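Local coordinates for protein SusD homolog (Bacteroides thetaiotaomicron, PDB 3EHM) that probably binds mucin O-glycans at the surface of a gut bacterium, as a SusD-like lipoprotein built on tetratricopeptide-type helical repeats, at residues A[56-61]-A[75-80]; A[81-86]-A[484-489]; A[138-143]-A[489-494]; A[476-481]-A[514-519]. All coordinates share one frame; numbering follows the deposited sequence.

Interaction 1 (A[56-61]-A[75-80]); sequences DLISSG and FNNEAN
I58 reaches E78 and N77 because its CG1 branch stands between the backbone N and the carbonyl carbon (chi1 76°) and then runs on extended to CD1. E78 starts from the same kind of position at its own CG and bends at chi2 (-91°), which folds the carboxylate back so that OE2 lies against the isoleucine branch, 4.0 Å from I58 CD1. The two side chains cross at about a right angle. I58 CD1 also meets N77 ND2 at 3.9 Å and A79 CB at 4.2 Å. Isoleucine suits this place, its long branch putting one methyl against the amide, the carboxylate and the alanine. Where the backbones come nearest, A79 carries only a methyl, so I58 O can come close to its CA, a C-H...O contact of 3.3 Å. The small S59 lies against the glutamate stem, CB to E78 CG at 3.8 Å, while its OG hydrogen-bonds to N54 O. N77 also shapes its own turn: OD1 accepts from A79 N at 2.9 Å, an Asx turn, with the donor above the carbonyl plane. E78 OE2 takes a salt bridge from R87 and a hydrogen bond from N54 ND2, which probably stabilise the buried carboxylate. The contact sets the turn at I58 and S59, just before helix 60-63, against the loop leading from strand 67-69 into helix 85-110, whose R87 and M88 flank it.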
loop_
_atom_site.group_PDB
_atom_site.type_symbol
_atom_site.label_atom_id
_atom_site.label_comp_id
_atom_site.label_asym_id
_atom_site.label_seq_id
_atom_site.Cartn_x
_atom_site.Cartn_y
_atom_site.Cartn_z
ATOM N N ASP A 56 0.364 4.890 6.696
ATOM C CA ASP A 56 -0.720 4.878 5.719
ATOM C C ASP A 56 -1.659 6.077 5.576
ATOM O O ASP A 56 -1.909 6.553 4.466
ATOM C CB ASP A 56 -1.616 3.656 5.981
ATOM C CG ASP A 56 -0.936 2.331 5.667
ATOM O OD1 ASP A 56 0.169 2.051 6.187
ATOM O OD2 ASP A 56 -1.536 1.551 4.899
ATOM N N LEU A 57 -2.188 6.554 6.693
ATOM C CA LEU A 57 -3.190 7.609 6.670
ATOM C C LEU A 57 -2.854 9.044 6.286
ATOM O O LEU A 57 -3.491 9.595 5.391
ATOM C CB LEU A 57 -3.938 7.612 8.003
ATOM C CG LEU A 57 -4.393 6.234 8.489
ATOM C CD1 LEU A 57 -5.304 6.415 9.698
ATOM C CD2 LEU A 57 -5.130 5.483 7.379
ATOM N N ILE A 58 -1.887 9.669 6.948
ATOM C CA ILE A 58 -1.590 11.056 6.613
ATOM C C ILE A 58 -0.449 11.210 5.618
ATOM O O ILE A 58 -0.198 12.304 5.113
ATOM C CB ILE A 58 -1.301 11.890 7.885
ATOM C CG1 ILE A 58 0.100 11.599 8.420
ATOM C CG2 ILE A 58 -2.341 11.555 8.955
ATOM C CD1 ILE A 58 0.487 12.487 9.595
ATOM N N SER A 59 0.230 10.108 5.323
ATOM C CA SER A 59 1.326 10.135 4.366
ATOM C C SER A 59 0.912 9.519 3.026
ATOM O O SER A 59 0.217 10.161 2.232
ATOM C CB SER A 59 2.545 9.399 4.937
ATOM O OG SER A 59 2.199 8.091 5.364
ATOM N N SER A 60 1.331 8.276 2.786
ATOM C CA SER A 60 1.032 7.571 1.539
ATOM C C SER A 60 -0.420 7.681 1.067
ATOM O O SER A 60 -0.670 8.018 -0.092
ATOM C CB SER A 60 1.411 6.089 1.667
ATOM O OG SER A 60 0.696 5.466 2.721
ATOM N N GLY A 61 -1.364 7.378 1.955
ATOM C CA GLY A 61 -2.776 7.443 1.598
ATOM C C GLY A 61 -3.241 8.849 1.255
ATOM O O GLY A 61 -4.184 9.044 0.480
ATOM N N PHE A 75 2.796 22.327 8.859
ATOM C CA PHE A 75 3.790 21.947 7.856
ATOM C C PHE A 75 5.040 21.379 8.520
ATOM O O PHE A 75 6.148 21.514 7.999
ATOM C CB PHE A 75 4.175 23.156 6.996
ATOM C CG PHE A 75 2.996 23.938 6.486
ATOM C CD1 PHE A 75 2.028 23.328 5.697
ATOM C CD2 PHE A 75 2.844 25.279 6.819
ATOM C CE1 PHE A 75 0.916 24.046 5.248
ATOM C CE2 PHE A 75 1.741 26.004 6.377
ATOM C CZ PHE A 75 0.773 25.386 5.589
ATOM N N ASN A 76 4.856 20.731 9.664
ATOM C CA ASN A 76 5.970 20.160 10.408
ATOM C C ASN A 76 6.179 18.651 10.270
ATOM O O ASN A 76 7.051 18.097 10.941
ATOM C CB ASN A 76 5.825 20.510 11.890
ATOM C CG ASN A 76 6.027 21.987 12.161
ATOM O OD1 ASN A 76 5.356 22.570 13.018
ATOM N ND2 ASN A 76 6.963 22.599 11.441
ATOM N N ASN A 77 5.388 17.973 9.440
ATOM C CA ASN A 77 5.597 16.536 9.272
ATOM C C ASN A 77 5.392 16.024 7.849
ATOM O O ASN A 77 5.210 16.806 6.909
ATOM C CB ASN A 77 4.751 15.714 10.267
ATOM C CG ASN A 77 3.258 15.788 9.995
ATOM O OD1 ASN A 77 2.823 16.082 8.882
ATOM N ND2 ASN A 77 2.464 15.490 11.017
ATOM N N GLU A 78 5.436 14.704 7.694
ATOM C CA GLU A 78 5.308 14.065 6.383
ATOM C C GLU A 78 4.012 14.337 5.614
ATOM O O GLU A 78 3.978 14.200 4.385
ATOM C CB GLU A 78 5.496 12.548 6.522
ATOM C CG GLU A 78 4.355 11.856 7.248
ATOM C CD GLU A 78 4.570 11.758 8.742
ATOM O OE1 GLU A 78 5.232 12.648 9.324
ATOM O OE2 GLU A 78 4.060 10.788 9.340
ATOM N N ALA A 79 2.947 14.714 6.315
ATOM C CA ALA A 79 1.676 14.983 5.635
ATOM C C ALA A 79 1.879 16.051 4.568
ATOM O O ALA A 79 1.269 16.006 3.497
ATOM C CB ALA A 79 0.619 15.432 6.635
ATOM N N ASN A 80 2.744 17.014 4.862
ATOM C CA ASN A 80 3.019 18.073 3.907
ATOM C C ASN A 80 4.437 17.989 3.363
ATOM O O ASN A 80 5.061 18.993 3.017
ATOM C CB ASN A 80 2.733 19.431 4.534
ATOM C CG ASN A 80 1.248 19.686 4.669
ATOM O OD1 ASN A 80 0.660 20.450 3.898
ATOM N ND2 ASN A 80 0.623 19.021 5.633
#

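Interaction 2 (A[81-86]-A[484-489]); sequences WNFTDS and RVPERF
W81 and P486 make the CH-pi part of this contact. The proline CG sits over the face of the indole, 3.8 Å from the centroid of the five-membered ring and 19° off its normal, a pairing that suits a flat electron-rich ring and a rigid, slightly polarised pyrrolidine. The second aromatic interaction is T-shaped: F489 turns its edge toward the face of F83, with centroids 5.0 Å apart and planes at 67°. Apolar packing joins the two, for P486 also presents CB to the edge of the F83 ring, 3.7 Å from F83 CZ, so one proline is shared between two aromatic residues. Polar backbone atoms meet the rings as well. The carbonyl of R484 lies near the indole plane, its O 3.3 Å from W81 CZ2, while R488 O comes within 3.2 Å of F83 CE2 and is buried without a hydrogen-bond partner. With CG beside the backbone N (chi1 -50°), the W81 indole lies along 484-486; its NE1 bonds to T313 OG1. Trimming W81 to an alanine is likely to leave P486 without its flat partner and T313 OG1 without the indole N-H. Around the contact, Y63 of helix 60-63 touches F83, P486 and F489 and meets W81 edge-to-face, M88 of helix 85-110 touches F83 and F489, and A472 and P473 of helix 472-475 pack on the indole.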
loop_
_atom_site.group_PDB
_atom_site.type_symbol
_atom_site.label_atom_id
_atom_site.label_comp_id
_atom_site.label_asym_id
_atom_site.label_seq_id
_atom_site.Cartn_x
_atom_site.Cartn_y
_atom_site.Cartn_z
ATOM N N TRP A 81 4.927 16.755 3.312
ATOM C CA TRP A 81 6.230 16.424 2.757
ATOM C C TRP A 81 7.450 16.960 3.499
ATOM O O TRP A 81 8.525 17.078 2.916
ATOM C CB TRP A 81 6.281 16.883 1.293
ATOM C CG TRP A 81 5.106 16.438 0.445
ATOM C CD1 TRP A 81 3.842 16.131 0.873
ATOM C CD2 TRP A 81 5.069 16.362 -0.985
ATOM N NE1 TRP A 81 3.022 15.875 -0.202
ATOM C CE2 TRP A 81 3.751 16.010 -1.355
ATOM C CE3 TRP A 81 6.022 16.560 -1.991
ATOM C CZ2 TRP A 81 3.362 15.854 -2.691
ATOM C CZ3 TRP A 81 5.635 16.404 -3.322
ATOM C CH2 TRP A 81 4.315 16.053 -3.656
ATOM N N ASN A 82 7.292 17.289 4.777
ATOM C CA ASN A 82 8.419 17.777 5.564
ATOM C C ASN A 82 8.942 16.561 6.326
ATOM O O ASN A 82 8.471 16.243 7.421
ATOM C CB ASN A 82 7.964 18.869 6.534
ATOM C CG ASN A 82 9.128 19.604 7.169
ATOM O OD1 ASN A 82 8.941 20.603 7.868
ATOM N ND2 ASN A 82 10.337 19.112 6.932
ATOM N N PHE A 83 9.914 15.877 5.732
ATOM C CA PHE A 83 10.472 14.669 6.323
ATOM C C PHE A 83 11.503 14.935 7.416
ATOM O O PHE A 83 12.705 14.759 7.214
ATOM C CB PHE A 83 11.071 13.791 5.219
ATOM C CG PHE A 83 10.088 13.412 4.135
ATOM C CD1 PHE A 83 8.716 13.396 4.386
ATOM C CD2 PHE A 83 10.538 13.026 2.875
ATOM C CE1 PHE A 83 7.808 12.999 3.396
ATOM C CE2 PHE A 83 9.638 12.624 1.878
ATOM C CZ PHE A 83 8.273 12.612 2.141
ATOM N N THR A 84 11.012 15.336 8.583
ATOM C CA THR A 84 11.867 15.651 9.723
ATOM C C THR A 84 12.570 14.436 10.306
ATOM O O THR A 84 12.161 13.295 10.089
ATOM C CB THR A 84 11.063 16.302 10.845
ATOM O OG1 THR A 84 10.113 15.357 11.352
ATOM C CG2 THR A 84 10.322 17.529 10.320
ATOM N N ASP A 85 13.632 14.699 11.059
ATOM C CA ASP A 85 14.415 13.645 11.683
ATOM C C ASP A 85 13.532 12.752 12.560
ATOM O O ASP A 85 13.587 11.526 12.465
ATOM C CB ASP A 85 15.529 14.262 12.535
ATOM C CG ASP A 85 16.684 13.310 12.758
ATOM O OD1 ASP A 85 17.536 13.186 11.853
ATOM O OD2 ASP A 85 16.731 12.675 13.831
ATOM N N SER A 86 12.712 13.368 13.407
ATOM C CA SER A 86 11.844 12.603 14.296
ATOM C C SER A 86 10.811 11.752 13.555
ATOM O O SER A 86 10.611 10.591 13.897
ATOM C CB SER A 86 11.121 13.535 15.273
ATOM O OG SER A 86 10.310 14.459 14.576
ATOM N N ARG A 484 3.607 14.935 -7.790
ATOM C CA ARG A 484 2.290 15.138 -7.205
ATOM C C ARG A 484 2.319 14.374 -5.883
ATOM O O ARG A 484 1.428 14.517 -5.053
ATOM C CB ARG A 484 1.184 14.613 -8.122
ATOM C CG ARG A 484 1.010 15.477 -9.359
ATOM C CD ARG A 484 -0.271 15.180 -10.119
ATOM N NE ARG A 484 -0.356 16.040 -11.291
ATOM C CZ ARG A 484 -1.320 15.991 -12.200
ATOM N NH1 ARG A 484 -2.311 15.115 -12.084
ATOM N NH2 ARG A 484 -1.279 16.815 -13.239
ATOM N N VAL A 485 3.367 13.566 -5.707
ATOM C CA VAL A 485 3.589 12.787 -4.483
ATOM C C VAL A 485 5.097 12.634 -4.303
ATOM O O VAL A 485 5.848 12.749 -5.265
ATOM C CB VAL A 485 2.984 11.354 -4.565
ATOM C CG1 VAL A 485 1.541 11.421 -5.018
ATOM C CG2 VAL A 485 3.807 10.474 -5.499
ATOM N N PRO A 486 5.565 12.396 -3.066
ATOM C CA PRO A 486 7.013 12.235 -2.904
ATOM C C PRO A 486 7.408 10.923 -3.591
ATOM O O PRO A 486 6.593 10.001 -3.689
ATOM C CB PRO A 486 7.189 12.160 -1.385
ATOM C CG PRO A 486 6.007 12.942 -0.859
ATOM C CD PRO A 486 4.893 12.477 -1.758
ATOM N N GLU A 487 8.640 10.840 -4.081
ATOM C CA GLU A 487 9.105 9.621 -4.739
ATOM C C GLU A 487 9.539 8.586 -3.697
ATOM O O GLU A 487 9.659 7.395 -3.997
ATOM C CB GLU A 487 10.294 9.926 -5.661
ATOM C CG GLU A 487 9.990 10.811 -6.872
ATOM C CD GLU A 487 9.096 10.141 -7.905
ATOM O OE1 GLU A 487 8.987 8.893 -7.901
ATOM O OE2 GLU A 487 8.509 10.869 -8.737
ATOM N N ARG A 488 9.770 9.043 -2.470
ATOM C CA ARG A 488 10.216 8.157 -1.395
ATOM C C ARG A 488 10.355 8.944 -0.104
ATOM O O ARG A 488 10.350 10.172 -0.120
ATOM C CB ARG A 488 11.595 7.576 -1.738
ATOM C CG ARG A 488 12.700 8.649 -1.841
ATOM C CD ARG A 488 14.076 8.062 -2.180
ATOM N NE ARG A 488 14.706 7.368 -1.055
ATOM C CZ ARG A 488 15.425 7.962 -0.104
ATOM N NH1 ARG A 488 15.618 9.274 -0.125
ATOM N NH2 ARG A 488 15.955 7.242 0.876
ATOM N N PHE A 489 10.474 8.226 1.010
ATOM C CA PHE A 489 10.705 8.854 2.303
ATOM C C PHE A 489 12.229 8.938 2.346
ATOM O O PHE A 489 12.902 8.182 1.646
ATOM C CB PHE A 489 10.241 7.950 3.457
ATOM C CG PHE A 489 8.859 8.254 3.971
ATOM C CD1 PHE A 489 8.083 9.258 3.401
ATOM C CD2 PHE A 489 8.331 7.522 5.035
ATOM C CE1 PHE A 489 6.798 9.530 3.882
ATOM C CE2 PHE A 489 7.048 7.787 5.521
ATOM C CZ PHE A 489 6.283 8.795 4.941
#

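Interaction 3 (A[138-143]-A[489-494]); sequences DVFGPI and FRFAPT
F489 N donates to V139 O at 2.9 Å and a nearly straight 168°, tying an extended loop to the last turn of helix 116-140, which ends where G141 takes a positive phi. V139 CG1 lies alongside the F489 ring, 3.5 Å from F489 CD2, the two side chains pointing the same way. F489 CB in turn rests over the face of the F140 ring, a CH-pi contact of 4.2 Å to the centroid. The F140 ring also forms an offset stack with F491: centroids are 4.8 Å apart and the planes only 16° from parallel. With CG beside the backbone N (chi1 -66°), the F140 ring is turned to stack on F491, and F140 CB lies 3.4 Å from F491 CZ. Flat rings suit this seam because they offer faces to each other and edges to carbonyls: R490 O is near the plane of F140, and P142 O lies at the edge of F491, 3.2 Å from F491 CZ. Both oxygens are buried without hydrogen-bond partners, so weakly polarised ring C-H groups are probably their nearest compensation. This is plain packing of the SusD-like helical fold, an offset stack and CH-pi contact of F140, F489 and F491 at the C-terminal end of helix 116-140.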
loop_
_atom_site.group_PDB
_atom_site.type_symbol
_atom_site.label_atom_id
_atom_site.label_comp_id
_atom_site.label_asym_id
_atom_site.label_seq_id
_atom_site.Cartn_x
_atom_site.Cartn_y
_atom_site.Cartn_z
ATOM N N ASP A 138 10.152 -0.297 -0.496
ATOM C CA ASP A 138 9.346 0.483 -1.431
ATOM C C ASP A 138 9.134 1.908 -0.941
ATOM O O ASP A 138 8.778 2.793 -1.720
ATOM C CB ASP A 138 8.000 -0.199 -1.680
ATOM C CG ASP A 138 8.143 -1.473 -2.489
ATOM O OD1 ASP A 138 9.223 -1.667 -3.092
ATOM O OD2 ASP A 138 7.183 -2.274 -2.535
ATOM N N VAL A 139 9.360 2.129 0.350
ATOM C CA VAL A 139 9.209 3.455 0.923
ATOM C C VAL A 139 10.545 4.207 0.988
ATOM O O VAL A 139 10.603 5.379 0.632
ATOM C CB VAL A 139 8.596 3.379 2.341
ATOM C CG1 VAL A 139 8.769 4.709 3.064
ATOM C CG2 VAL A 139 7.115 3.032 2.240
ATOM N N PHE A 140 11.610 3.535 1.428
ATOM C CA PHE A 140 12.930 4.173 1.551
ATOM C C PHE A 140 13.922 3.862 0.429
ATOM O O PHE A 140 14.808 4.673 0.132
ATOM C CB PHE A 140 13.613 3.778 2.867
ATOM C CG PHE A 140 12.921 4.275 4.107
ATOM C CD1 PHE A 140 12.016 3.466 4.784
ATOM C CD2 PHE A 140 13.203 5.538 4.621
ATOM C CE1 PHE A 140 11.402 3.902 5.956
ATOM C CE2 PHE A 140 12.593 5.986 5.795
ATOM C CZ PHE A 140 11.690 5.163 6.464
ATOM N N GLY A 141 13.786 2.684 -0.175
ATOM C CA GLY A 141 14.713 2.271 -1.215
ATOM C C GLY A 141 15.659 1.230 -0.630
ATOM O O GLY A 141 15.254 0.090 -0.409
ATOM N N PRO A 142 16.927 1.587 -0.361
ATOM C CA PRO A 142 17.902 0.648 0.209
ATOM C C PRO A 142 17.552 0.330 1.660
ATOM O O PRO A 142 17.131 1.213 2.399
ATOM C CB PRO A 142 19.225 1.416 0.133
ATOM C CG PRO A 142 18.980 2.472 -0.914
ATOM C CD PRO A 142 17.563 2.880 -0.659
ATOM N N ILE A 143 17.720 -0.927 2.061
ATOM C CA ILE A 143 17.454 -1.339 3.436
ATOM C C ILE A 143 18.423 -2.457 3.816
ATOM O O ILE A 143 19.013 -3.104 2.939
ATOM C CB ILE A 143 16.012 -1.874 3.631
ATOM C CG1 ILE A 143 15.791 -3.113 2.764
ATOM C CG2 ILE A 143 14.993 -0.785 3.302
ATOM C CD1 ILE A 143 14.506 -3.872 3.093
ATOM N N PHE A 489 10.474 8.226 1.010
ATOM C CA PHE A 489 10.705 8.854 2.303
ATOM C C PHE A 489 12.229 8.938 2.346
ATOM O O PHE A 489 12.902 8.182 1.646
ATOM C CB PHE A 489 10.241 7.950 3.457
ATOM C CG PHE A 489 8.859 8.254 3.971
ATOM C CD1 PHE A 489 8.083 9.258 3.401
ATOM C CD2 PHE A 489 8.331 7.522 5.035
ATOM C CE1 PHE A 489 6.798 9.530 3.882
ATOM C CE2 PHE A 489 7.048 7.787 5.521
ATOM C CZ PHE A 489 6.283 8.795 4.941
ATOM N N ARG A 490 12.780 9.849 3.141
ATOM C CA ARG A 490 14.232 9.934 3.254
ATOM C C ARG A 490 14.568 9.440 4.655
ATOM O O ARG A 490 13.730 9.506 5.553
ATOM C CB ARG A 490 14.732 11.377 3.090
ATOM C CG ARG A 490 14.432 12.281 4.280
ATOM C CD ARG A 490 15.265 13.556 4.261
ATOM N NE ARG A 490 14.978 14.382 5.432
ATOM C CZ ARG A 490 15.741 15.385 5.851
ATOM N NH1 ARG A 490 16.851 15.700 5.195
ATOM N NH2 ARG A 490 15.400 16.063 6.941
ATOM N N PHE A 491 15.776 8.927 4.841
ATOM C CA PHE A 491 16.183 8.463 6.160
ATOM C C PHE A 491 16.431 9.687 7.029
ATOM O O PHE A 491 16.661 10.786 6.516
ATOM C CB PHE A 491 17.462 7.631 6.066
ATOM C CG PHE A 491 17.271 6.315 5.377
ATOM C CD1 PHE A 491 16.652 5.259 6.030
ATOM C CD2 PHE A 491 17.670 6.144 4.056
ATOM C CE1 PHE A 491 16.430 4.048 5.377
ATOM C CE2 PHE A 491 17.453 4.936 3.394
ATOM C CZ PHE A 491 16.830 3.889 4.057
ATOM N N ALA A 492 16.363 9.496 8.340
ATOM C CA ALA A 492 16.607 10.581 9.281
ATOM C C ALA A 492 18.102 10.895 9.228
ATOM O O ALA A 492 18.932 10.015 9.451
ATOM C CB ALA A 492 16.203 10.145 10.688
ATOM N N PRO A 493 18.465 12.151 8.912
ATOM C CA PRO A 493 19.874 12.544 8.835
ATOM C C PRO A 493 20.724 12.077 10.020
ATOM O O PRO A 493 21.829 11.569 9.835
ATOM C CB PRO A 493 19.795 14.067 8.737
ATOM C CG PRO A 493 18.551 14.268 7.933
ATOM C CD PRO A 493 17.585 13.286 8.579
ATOM N N THR A 494 20.205 12.234 11.236
ATOM C CA THR A 494 20.954 11.835 12.419
ATOM C C THR A 494 21.225 10.340 12.492
ATOM O O THR A 494 22.130 9.917 13.203
ATOM C CB THR A 494 20.247 12.256 13.723
ATOM O OG1 THR A 494 19.027 11.521 13.868
ATOM C CG2 THR A 494 19.953 13.749 13.713
#

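Interaction 4 (A[476-481]-A[514-519]); sequences IGASIE and IGATKL
I476 and A516 form the tight centre of this contact. I476 O is approached by A516 CB at 3.1 Å and by A516 N at 3.2 Å, the latter a weak hydrogen bond because its angle at the hydrogen is only 127°. On the side-chain side, I476 CG1 stands between the backbone N and the carbonyl carbon (chi1 65°), and the extended branch carries CD1 to the peptide of G515, 3.7 Å from G515 C. Residue size decides the fit: G515 lets the isoleucine lie directly on the backbone, where a CB would run into I476 CG2, and A516 adds just one methyl. G477 likewise suits its place, since it leaves helix 472-475 with a positive phi in a Schellman motif and a side chain there would press on I514 CD1. Cutting I476 back to an alanine would probably open a gap over the G515 peptide and leave the type I turn 514-517 with less to rest on. Toward solvent the packing thins. I514, largely exposed, brings CD1 to 3.5 Å from I476 O, and A478 offers only its methyl, CB to A516 CB at 4.0 Å. I476 also packs inward on W81, while G515 is held by backbone bonding to E487. Chemically, one weak hydrogen bond and a few methyl contacts suggest that close fit contributes more than polar bonding between these two segments.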
loop_
_atom_site.group_PDB
_atom_site.type_symbol
_atom_site.label_atom_id
_atom_site.label_comp_id
_atom_site.label_asym_id
_atom_site.label_seq_id
_atom_site.Cartn_x
_atom_site.Cartn_y
_atom_site.Cartn_z
ATOM N N ILE A 476 10.979 18.545 -0.701
ATOM C CA ILE A 476 11.720 17.314 -0.972
ATOM C C ILE A 476 12.683 17.457 -2.141
ATOM O O ILE A 476 13.324 16.487 -2.540
ATOM C CB ILE A 476 10.784 16.126 -1.272
ATOM C CG1 ILE A 476 10.008 16.388 -2.562
ATOM C CG2 ILE A 476 9.861 15.891 -0.093
ATOM C CD1 ILE A 476 9.188 15.201 -3.030
ATOM N N GLY A 477 12.774 18.666 -2.687
ATOM C CA GLY A 477 13.673 18.911 -3.802
ATOM C C GLY A 477 13.045 18.731 -5.172
ATOM O O GLY A 477 13.749 18.468 -6.145
ATOM N N ALA A 478 11.724 18.867 -5.256
ATOM C CA ALA A 478 11.016 18.720 -6.527
ATOM C C ALA A 478 10.171 19.964 -6.788
ATOM O O ALA A 478 10.108 20.861 -5.949
ATOM C CB ALA A 478 10.122 17.481 -6.489
ATOM N N SER A 479 9.522 20.019 -7.949
ATOM C CA SER A 479 8.678 21.165 -8.279
ATOM C C SER A 479 7.246 20.717 -8.541
ATOM O O SER A 479 6.982 19.532 -8.749
ATOM C CB SER A 479 9.206 21.894 -9.515
ATOM O OG SER A 479 8.633 21.360 -10.698
ATOM N N ILE A 480 6.327 21.677 -8.535
ATOM C CA ILE A 480 4.912 21.407 -8.772
ATOM C C ILE A 480 4.665 21.125 -10.252
ATOM O O ILE A 480 4.022 21.919 -10.938
ATOM C CB ILE A 480 4.051 22.616 -8.368
ATOM C CG1 ILE A 480 4.534 23.173 -7.027
ATOM C CG2 ILE A 480 2.588 22.203 -8.267
ATOM C CD1 ILE A 480 4.066 24.588 -6.753
ATOM N N GLU A 481 5.180 19.998 -10.739
ATOM C CA GLU A 481 5.008 19.610 -12.138
ATOM C C GLU A 481 5.612 18.229 -12.352
ATOM O O GLU A 481 5.132 17.444 -13.170
ATOM C CB GLU A 481 5.693 20.620 -13.062
ATOM C CG GLU A 481 4.823 21.090 -14.222
ATOM C CD GLU A 481 5.530 20.987 -15.563
ATOM O OE1 GLU A 481 5.823 19.847 -15.992
ATOM O OE2 GLU A 481 5.793 22.043 -16.186
ATOM N N ILE A 514 16.840 12.273 -0.422
ATOM C CA ILE A 514 15.741 13.222 -0.297
ATOM C C ILE A 514 14.493 12.582 -0.905
ATOM O O ILE A 514 14.583 11.565 -1.597
ATOM C CB ILE A 514 16.058 14.539 -1.040
ATOM C CG1 ILE A 514 16.348 14.243 -2.513
ATOM C CG2 ILE A 514 17.267 15.227 -0.403
ATOM C CD1 ILE A 514 16.565 15.484 -3.353
ATOM N N GLY A 515 13.337 13.184 -0.653
ATOM C CA GLY A 515 12.089 12.642 -1.158
ATOM C C GLY A 515 11.879 12.680 -2.662
ATOM O O GLY A 515 11.024 11.964 -3.178
ATOM N N ALA A 516 12.650 13.499 -3.370
ATOM C CA ALA A 516 12.510 13.613 -4.821
ATOM C C ALA A 516 13.263 12.543 -5.613
ATOM O O ALA A 516 13.054 12.389 -6.816
ATOM C CB ALA A 516 12.956 15.001 -5.276
ATOM N N THR A 517 14.129 11.793 -4.947
ATOM C CA THR A 517 14.904 10.764 -5.632
ATOM C C THR A 517 14.075 9.532 -6.000
ATOM O O THR A 517 13.541 8.841 -5.132
ATOM C CB THR A 517 16.108 10.348 -4.774
ATOM O OG1 THR A 517 16.946 11.492 -4.567
ATOM C CG2 THR A 517 16.910 9.253 -5.456
ATOM N N LYS A 518 13.975 9.264 -7.299
ATOM C CA LYS A 518 13.206 8.127 -7.791
ATOM C C LYS A 518 13.823 6.792 -7.397
ATOM O O LYS A 518 15.041 6.610 -7.451
ATOM C CB LYS A 518 13.072 8.193 -9.314
ATOM C CG LYS A 518 12.260 9.375 -9.822
ATOM C CD LYS A 518 12.168 9.344 -11.341
ATOM C CE LYS A 518 11.412 10.549 -11.880
ATOM N NZ LYS A 518 11.220 10.437 -13.350
ATOM N N LEU A 519 12.971 5.852 -7.009
ATOM C CA LEU A 519 13.451 4.543 -6.613
ATOM C C LEU A 519 13.784 3.679 -7.819
ATOM O O LEU A 519 13.484 4.037 -8.957
ATOM C CB LEU A 519 12.430 3.865 -5.696
ATOM C CG LEU A 519 12.284 4.633 -4.374
ATOM C CD1 LEU A 519 11.247 3.965 -3.472
ATOM C CD2 LEU A 519 13.640 4.686 -3.674
#

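F489 is common to interactions 2 and 3, whose centres lie about 9 Å apart, and its ring also reaches interaction 1, with F489 CZ 3.8 Å from S59 CB. R488 ties the rest together: R488 NH2 bonds F140 O of interaction 3 at 2.9 Å, and R488 NH1 bonds I514 O of interaction 4, also at 2.9 Å. E487 N to G515 O, 2.8 Å, adds a second bond between interactions 2 and 4. Residues 484-494 therefore run as one thread past the other segments. Interactions 1 and 4 do not touch, their nearest atoms being about 7 Å apart. The four contacts are internal packing of a probable glycan-binding protein, and no glycan site can be assigned to them.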